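Local coordinates for protein putative polyphosphate kinase 2 (Pseudomonas aeruginosa PAO1, PDB 3CZP) that transfers phosphate from inorganic polyphosphate to AMP, making ADP, and works less efficiently on GMP, with magnesium as cofactor, at residues Gln344-Arg352 and Ser366-Glu374. Residues are numbered along the deposited sequence; the frame is centred on the assembly and turned at random. Where two conformers were deposited one is given.
Sequences QPYLWRFWR and SWYGRVLVE
The guanidinium of Arg-370 lies flat on one face of the Tyr-346 ring, the planes 15° apart and Arg-370 CZ 4.0 Å from the Tyr-346 centroid. Phe-350 CE2 lies over the rim of the opposite face. At the phenol edge, in plane, is Trp-367 O. The Phe-350 ring has the backbone of Trp-367 on one face, Arg-349 CG over the rim of the other and Tyr-346 CE1 at its edge. Trp-367 CB makes a CH-pi contact, 3.8 Å from the Phe-350 centroid. The indole of Trp-367 turns its CE3 edge to the same ring, an offset edge-to-face pair, planes at 74°.

Tyr-346 OH donates to Trp-367 O at 2.6 Å, from above the carbonyl plane. Arg-370 N also donates to Tyr-346 OH, through a bent bond of 3.1 Å. CG of Tyr-346 is anti to its backbone N (chi1 -177°), which carries the phenol there. Arg-370 bends at chi2 and chi3 and runs past the ring in the opposite direction. Arg-370 NE bonds Glu-374 OE1 at 2.9 Å, a salt bridge in the guanidinium plane, and NH1 pairs with Glu-145, which probably fixes the rotation of the stacked group.

The buried contact joins the beta turn from Pro-345 to Trp-348 and helix 348-351 to the segment between strand 360-364 and helix 370-377, in the second PPK2 domain, a P-loop NTPase-type alpha/beta fold with a five-stranded parallel sheet.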
ATOM      1  N   GLN A 344       1.951   6.361 -10.968  1.00 20.63           N
ATOM      2  CA  GLN A 344       3.335   5.899 -10.639  1.00 20.17           C
ATOM      3  C   GLN A 344       4.009   5.354 -11.912  1.00 20.54           C
ATOM      4  O   GLN A 344       3.348   5.109 -12.915  1.00 21.08           O
ATOM      5  CB  GLN A 344       3.233   4.826  -9.607  1.00 19.67           C
ATOM      6  CG  GLN A 344       2.678   5.285  -8.326  1.00 20.04           C
ATOM      7  CD  GLN A 344       3.733   6.007  -7.468  1.00 15.00           C
ATOM      8  OE1 GLN A 344       4.911   5.991  -7.803  1.00 15.68           O
ATOM      9  NE2 GLN A 344       3.307   6.649  -6.423  1.00 15.97           N
ATOM     10  N   PRO A 345       5.340   5.208 -11.910  1.00 20.88           N
ATOM     11  CA  PRO A 345       5.992   4.619 -13.063  1.00 21.20           C
ATOM     12  C   PRO A 345       5.589   3.148 -13.264  1.00 20.18           C
ATOM     13  O   PRO A 345       5.245   2.454 -12.312  1.00 20.86           O
ATOM     14  CB  PRO A 345       7.468   4.667 -12.696  1.00 19.75           C
ATOM     15  CG  PRO A 345       7.482   4.823 -11.309  1.00 20.12           C
ATOM     16  CD  PRO A 345       6.326   5.593 -10.903  1.00 20.35           C
ATOM     17  N   TYR A 346       5.626   2.720 -14.507  1.00 20.57           N
ATOM     18  CA  TYR A 346       5.148   1.396 -14.924  1.00 21.72           C
ATOM     19  C   TYR A 346       5.439   0.217 -13.967  1.00 22.40           C
ATOM     20  O   TYR A 346       4.502  -0.491 -13.577  1.00 25.02           O
ATOM     21  CB  TYR A 346       5.697   1.066 -16.315  1.00 22.27           C
ATOM     22  CG  TYR A 346       5.217  -0.253 -16.868  1.00 22.97           C
ATOM     23  CD1 TYR A 346       3.857  -0.451 -17.192  1.00 23.58           C
ATOM     24  CD2 TYR A 346       6.091  -1.291 -17.096  1.00 23.25           C
ATOM     25  CE1 TYR A 346       3.390  -1.701 -17.698  1.00 24.77           C
ATOM     26  CE2 TYR A 346       5.634  -2.509 -17.626  1.00 25.17           C
ATOM     27  CZ  TYR A 346       4.296  -2.698 -17.930  1.00 25.55           C
ATOM     28  OH  TYR A 346       3.875  -3.928 -18.436  1.00 25.07           O
ATOM     29  N   LEU A 347       6.694  -0.000 -13.565  1.00 21.04           N
ATOM     30  CA  LEU A 347       7.012  -1.229 -12.758  1.00 21.23           C
ATOM     31  C   LEU A 347       6.540  -1.172 -11.336  1.00 21.06           C
ATOM     32  O   LEU A 347       6.570  -2.176 -10.649  1.00 21.96           O
ATOM     33  CB  LEU A 347       8.514  -1.535 -12.780  1.00 20.79           C
ATOM     34  CG  LEU A 347       8.986  -1.994 -14.177  1.00 21.23           C
ATOM     35  CD1 LEU A 347      10.493  -2.055 -14.292  1.00 17.87           C
ATOM     36  CD2 LEU A 347       8.212  -3.349 -14.620  1.00 20.47           C
ATOM     37  N   TRP A 348       6.190   0.015 -10.840  1.00 20.37           N
ATOM     38  CA  TRP A 348       5.652   0.170  -9.487  1.00 21.14           C
ATOM     39  C   TRP A 348       4.529  -0.821  -9.157  1.00 21.22           C
ATOM     40  O   TRP A 348       4.500  -1.413  -8.059  1.00 19.83           O
ATOM     41  CB  TRP A 348       5.194   1.638  -9.301  1.00 20.87           C
ATOM     42  CG  TRP A 348       4.752   2.004  -7.922  1.00 18.78           C
ATOM     43  CD1 TRP A 348       5.491   2.577  -6.919  1.00 19.95           C
ATOM     44  CD2 TRP A 348       3.417   1.923  -7.427  1.00 17.64           C
ATOM     45  NE1 TRP A 348       4.725   2.784  -5.805  1.00 16.24           N
ATOM     46  CE2 TRP A 348       3.433   2.416  -6.097  1.00 19.85           C
ATOM     47  CE3 TRP A 348       2.206   1.484  -7.972  1.00 18.32           C
ATOM     48  CZ2 TRP A 348       2.279   2.469  -5.307  1.00 18.64           C
ATOM     49  CZ3 TRP A 348       1.046   1.580  -7.189  1.00 19.06           C
ATOM     50  CH2 TRP A 348       1.103   2.053  -5.871  1.00 22.09           C
ATOM     51  N   ARG A 349       3.616  -0.991 -10.106  1.00 20.84           N
ATOM     52  CA  ARG A 349       2.485  -1.893  -9.941  0.50 21.63           C
ATOM     53  C   ARG A 349       2.942  -3.333  -9.748  1.00 21.96           C
ATOM     54  O   ARG A 349       2.263  -4.106  -9.073  1.00 24.04           O
ATOM     55  CB  ARG A 349       1.544  -1.798 -11.143  0.50 21.50           C
ATOM     56  CG  ARG A 349       2.228  -2.007 -12.485  0.50 20.80           C
ATOM     57  CD  ARG A 349       1.281  -1.718 -13.638  0.50 22.61           C
ATOM     58  NE  ARG A 349       1.308  -0.311 -14.028  0.50 22.98           N
ATOM     59  CZ  ARG A 349       0.833   0.155 -15.179  0.50 23.97           C
ATOM     60  NH1 ARG A 349       0.291  -0.676 -16.060  0.50 23.42           N
ATOM     61  NH2 ARG A 349       0.899   1.451 -15.451  0.50 24.99           N
ATOM     62  N   PHE A 350       4.080  -3.692 -10.336  1.00 21.60           N
ATOM     63  CA  PHE A 350       4.581  -5.059 -10.197  1.00 21.29           C
ATOM     64  C   PHE A 350       5.416  -5.249  -8.969  1.00 22.20           C
ATOM     65  O   PHE A 350       5.272  -6.254  -8.302  1.00 23.82           O
ATOM     66  CB  PHE A 350       5.329  -5.464 -11.468  1.00 21.43           C
ATOM     67  CG  PHE A 350       4.451  -5.319 -12.647  1.00 18.53           C
ATOM     68  CD1 PHE A 350       3.423  -6.200 -12.814  1.00 16.42           C
ATOM     69  CD2 PHE A 350       4.591  -4.243 -13.523  1.00 19.32           C
ATOM     70  CE1 PHE A 350       2.534  -6.065 -13.890  1.00 19.03           C
ATOM     71  CE2 PHE A 350       3.697  -4.101 -14.615  1.00 17.24           C
ATOM     72  CZ  PHE A 350       2.666  -4.966 -14.743  1.00 18.70           C
ATOM     73  N   TRP A 351       6.289  -4.291  -8.676  1.00 20.50           N
ATOM     74  CA  TRP A 351       7.105  -4.343  -7.459  1.00 21.38           C
ATOM     75  C   TRP A 351       6.265  -4.544  -6.180  1.00 21.95           C
ATOM     76  O   TRP A 351       6.747  -5.116  -5.170  1.00 23.90           O
ATOM     77  CB  TRP A 351       7.983  -3.067  -7.358  1.00 20.65           C
ATOM     78  CG  TRP A 351       9.334  -3.190  -7.985  1.00 20.04           C
ATOM     79  CD1 TRP A 351       9.720  -2.666  -9.191  1.00 20.12           C
ATOM     80  CD2 TRP A 351      10.453  -3.933  -7.494  1.00 18.19           C
ATOM     81  NE1 TRP A 351      11.023  -3.008  -9.457  1.00 21.62           N
ATOM     82  CE2 TRP A 351      11.506  -3.756  -8.413  1.00 20.33           C
ATOM     83  CE3 TRP A 351      10.677  -4.726  -6.354  1.00 17.65           C
ATOM     84  CZ2 TRP A 351      12.766  -4.355  -8.237  1.00 21.71           C
ATOM     85  CZ3 TRP A 351      11.919  -5.307  -6.191  1.00 20.16           C
ATOM     86  CH2 TRP A 351      12.949  -5.108  -7.113  1.00 19.04           C
ATOM     87  N   ARG A 352       5.085  -3.951  -6.169  1.00 22.62           N
ATOM     88  CA  ARG A 352       4.202  -3.930  -5.012  1.00 24.80           C
ATOM     89  C   ARG A 352       3.713  -5.326  -4.733  1.00 24.90           C
ATOM     90  O   ARG A 352       3.290  -5.617  -3.643  1.00 26.42           O
ATOM     91  CB  ARG A 352       3.014  -2.949  -5.211  1.00 24.35           C
ATOM     92  CG  ARG A 352       1.946  -3.515  -6.088  1.00 27.90           C
ATOM     93  CD  ARG A 352       0.837  -2.555  -6.491  1.00 28.97           C
ATOM     94  NE  ARG A 352       0.012  -2.061  -5.378  1.00 34.13           N
ATOM     95  CZ  ARG A 352      -1.128  -1.381  -5.560  1.00 36.03           C
ATOM     96  NH1 ARG A 352      -1.583  -1.132  -6.786  1.00 38.23           N
ATOM     97  NH2 ARG A 352      -1.814  -0.908  -4.532  1.00 37.45           N
ATOM     98  N   SER A 366       1.467  -9.990 -16.751  1.00 22.94           N
ATOM     99  CA  SER A 366       2.608  -9.520 -16.006  1.00 22.40           C
ATOM    100  C   SER A 366       3.092  -8.230 -16.590  1.00 23.57           C
ATOM    101  O   SER A 366       2.405  -7.614 -17.391  1.00 22.33           O
ATOM    102  CB  SER A 366       3.739 -10.591 -16.066  1.00 22.12           C
ATOM    103  OG  SER A 366       4.403 -10.505 -17.338  1.00 22.93           O
ATOM    104  N   TRP A 367       4.323  -7.854 -16.220  1.00 23.78           N
ATOM    105  CA  TRP A 367       4.981  -6.671 -16.776  1.00 23.59           C
ATOM    106  C   TRP A 367       5.312  -6.759 -18.255  1.00 23.72           C
ATOM    107  O   TRP A 367       5.652  -5.769 -18.858  1.00 24.23           O
ATOM    108  CB  TRP A 367       6.276  -6.387 -16.015  1.00 22.66           C
ATOM    109  CG  TRP A 367       7.124  -7.589 -15.692  1.00 23.38           C
ATOM    110  CD1 TRP A 367       8.191  -8.074 -16.421  1.00 22.00           C
ATOM    111  CD2 TRP A 367       7.016  -8.440 -14.530  1.00 20.72           C
ATOM    112  NE1 TRP A 367       8.730  -9.174 -15.793  1.00 22.87           N
ATOM    113  CE2 TRP A 367       8.031  -9.431 -14.643  1.00 19.10           C
ATOM    114  CE3 TRP A 367       6.122  -8.502 -13.456  1.00 21.74           C
ATOM    115  CZ2 TRP A 367       8.205 -10.416 -13.726  1.00 19.68           C
ATOM    116  CZ3 TRP A 367       6.298  -9.495 -12.506  1.00 22.37           C
ATOM    117  CH2 TRP A 367       7.338 -10.446 -12.638  1.00 22.40           C
ATOM    118  N   TYR A 368       5.265  -7.958 -18.812  1.00 24.96           N
ATOM    119  CA  TYR A 368       5.392  -8.179 -20.255  1.00 25.56           C
ATOM    120  C   TYR A 368       4.275  -7.590 -21.110  1.00 25.76           C
ATOM    121  O   TYR A 368       4.445  -7.426 -22.342  1.00 26.09           O
ATOM    122  CB  TYR A 368       5.654  -9.660 -20.552  1.00 25.60           C
ATOM    123  CG  TYR A 368       7.041 -10.055 -20.111  1.00 25.83           C
ATOM    124  CD1 TYR A 368       8.137  -9.728 -20.878  1.00 26.92           C
ATOM    125  CD2 TYR A 368       7.266 -10.681 -18.878  1.00 24.69           C
ATOM    126  CE1 TYR A 368       9.436 -10.052 -20.479  1.00 25.90           C
ATOM    127  CE2 TYR A 368       8.580 -11.012 -18.471  1.00 27.72           C
ATOM    128  CZ  TYR A 368       9.658 -10.697 -19.293  1.00 24.50           C
ATOM    129  OH  TYR A 368      10.964 -10.984 -18.939  1.00 26.44           O
ATOM    130  N   GLY A 369       3.171  -7.223 -20.468  1.00 27.20           N
ATOM    131  CA  GLY A 369       2.072  -6.538 -21.152  1.00 28.09           C
ATOM    132  C   GLY A 369       2.529  -5.339 -21.971  1.00 28.21           C
ATOM    133  O   GLY A 369       2.037  -5.117 -23.060  1.00 29.13           O
ATOM    134  N   ARG A 370       3.486  -4.579 -21.438  1.00 29.67           N
ATOM    135  CA  ARG A 370       4.046  -3.422 -22.122  1.00 29.60           C
ATOM    136  C   ARG A 370       4.581  -3.744 -23.523  1.00 30.17           C
ATOM    137  O   ARG A 370       4.350  -2.963 -24.485  1.00 31.05           O
ATOM    138  CB  ARG A 370       5.142  -2.719 -21.294  1.00 29.15           C
ATOM    139  CG  ARG A 370       5.748  -1.565 -22.080  1.00 30.19           C
ATOM    140  CD  ARG A 370       6.180  -0.402 -21.248  1.00 29.47           C
ATOM    141  NE  ARG A 370       5.026   0.389 -20.805  1.00 28.20           N
ATOM    142  CZ  ARG A 370       5.153   1.497 -20.090  1.00 28.59           C
ATOM    143  NH1 ARG A 370       6.362   1.938 -19.731  1.00 29.37           N
ATOM    144  NH2 ARG A 370       4.071   2.138 -19.699  1.00 28.84           N
ATOM    145  N   VAL A 371       5.273  -4.890 -23.649  1.00 30.02           N
ATOM    146  CA  VAL A 371       5.867  -5.308 -24.936  1.00 29.67           C
ATOM    147  C   VAL A 371       4.996  -6.310 -25.706  1.00 30.08           C
ATOM    148  O   VAL A 371       5.386  -6.806 -26.756  1.00 30.57           O
ATOM    149  CB  VAL A 371       7.270  -5.894 -24.749  1.00 29.31           C
ATOM    150  CG1 VAL A 371       8.153  -4.853 -24.045  1.00 26.78           C
ATOM    151  CG2 VAL A 371       7.186  -7.248 -24.011  1.00 26.30           C
ATOM    152  N   LEU A 372       3.796  -6.563 -25.183  1.00 30.56           N
ATOM    153  CA  LEU A 372       2.803  -7.378 -25.868  1.00 29.70           C
ATOM    154  C   LEU A 372       1.599  -6.507 -26.161  1.00 30.01           C
ATOM    155  O   LEU A 372       1.643  -5.715 -27.093  1.00 30.92           O
ATOM    156  CB  LEU A 372       2.479  -8.623 -25.037  1.00 29.39           C
ATOM    157  CG  LEU A 372       3.615  -9.657 -24.848  1.00 28.97           C
ATOM    158  CD1 LEU A 372       3.116 -10.698 -23.819  1.00 27.45           C
ATOM    159  CD2 LEU A 372       4.115 -10.335 -26.178  1.00 30.01           C
ATOM    160  N   VAL A 373       0.526  -6.595 -25.380  1.00 29.91           N
ATOM    161  CA  VAL A 373      -0.688  -5.790 -25.677  1.00 29.46           C
ATOM    162  C   VAL A 373      -0.531  -4.254 -25.820  1.00 29.18           C
ATOM    163  O   VAL A 373      -1.193  -3.652 -26.649  1.00 28.05           O
ATOM    164  CB  VAL A 373      -1.845  -6.114 -24.673  1.00 29.97           C
ATOM    165  CG1 VAL A 373      -1.443  -5.813 -23.201  1.00 28.43           C
ATOM    166  CG2 VAL A 373      -3.136  -5.403 -25.089  1.00 29.28           C
ATOM    167  N   GLU A 374       0.323  -3.606 -25.023  1.00 29.74           N
ATOM    168  CA  GLU A 374       0.510  -2.164 -25.162  1.00 29.88           C
ATOM    169  C   GLU A 374       1.159  -1.800 -26.494  1.00 29.73           C
ATOM    170  O   GLU A 374       0.766  -0.829 -27.110  1.00 29.33           O
ATOM    171  CB  GLU A 374       1.351  -1.591 -24.019  1.00 30.08           C
ATOM    172  CG  GLU A 374       0.701  -1.736 -22.651  1.00 33.64           C
ATOM    173  CD  GLU A 374       1.421  -0.970 -21.514  1.00 31.56           C
ATOM    174  OE1 GLU A 374       2.389  -0.222 -21.731  1.00 32.70           O
ATOM    175  OE2 GLU A 374       0.973  -1.121 -20.378  1.00 36.70           O
TER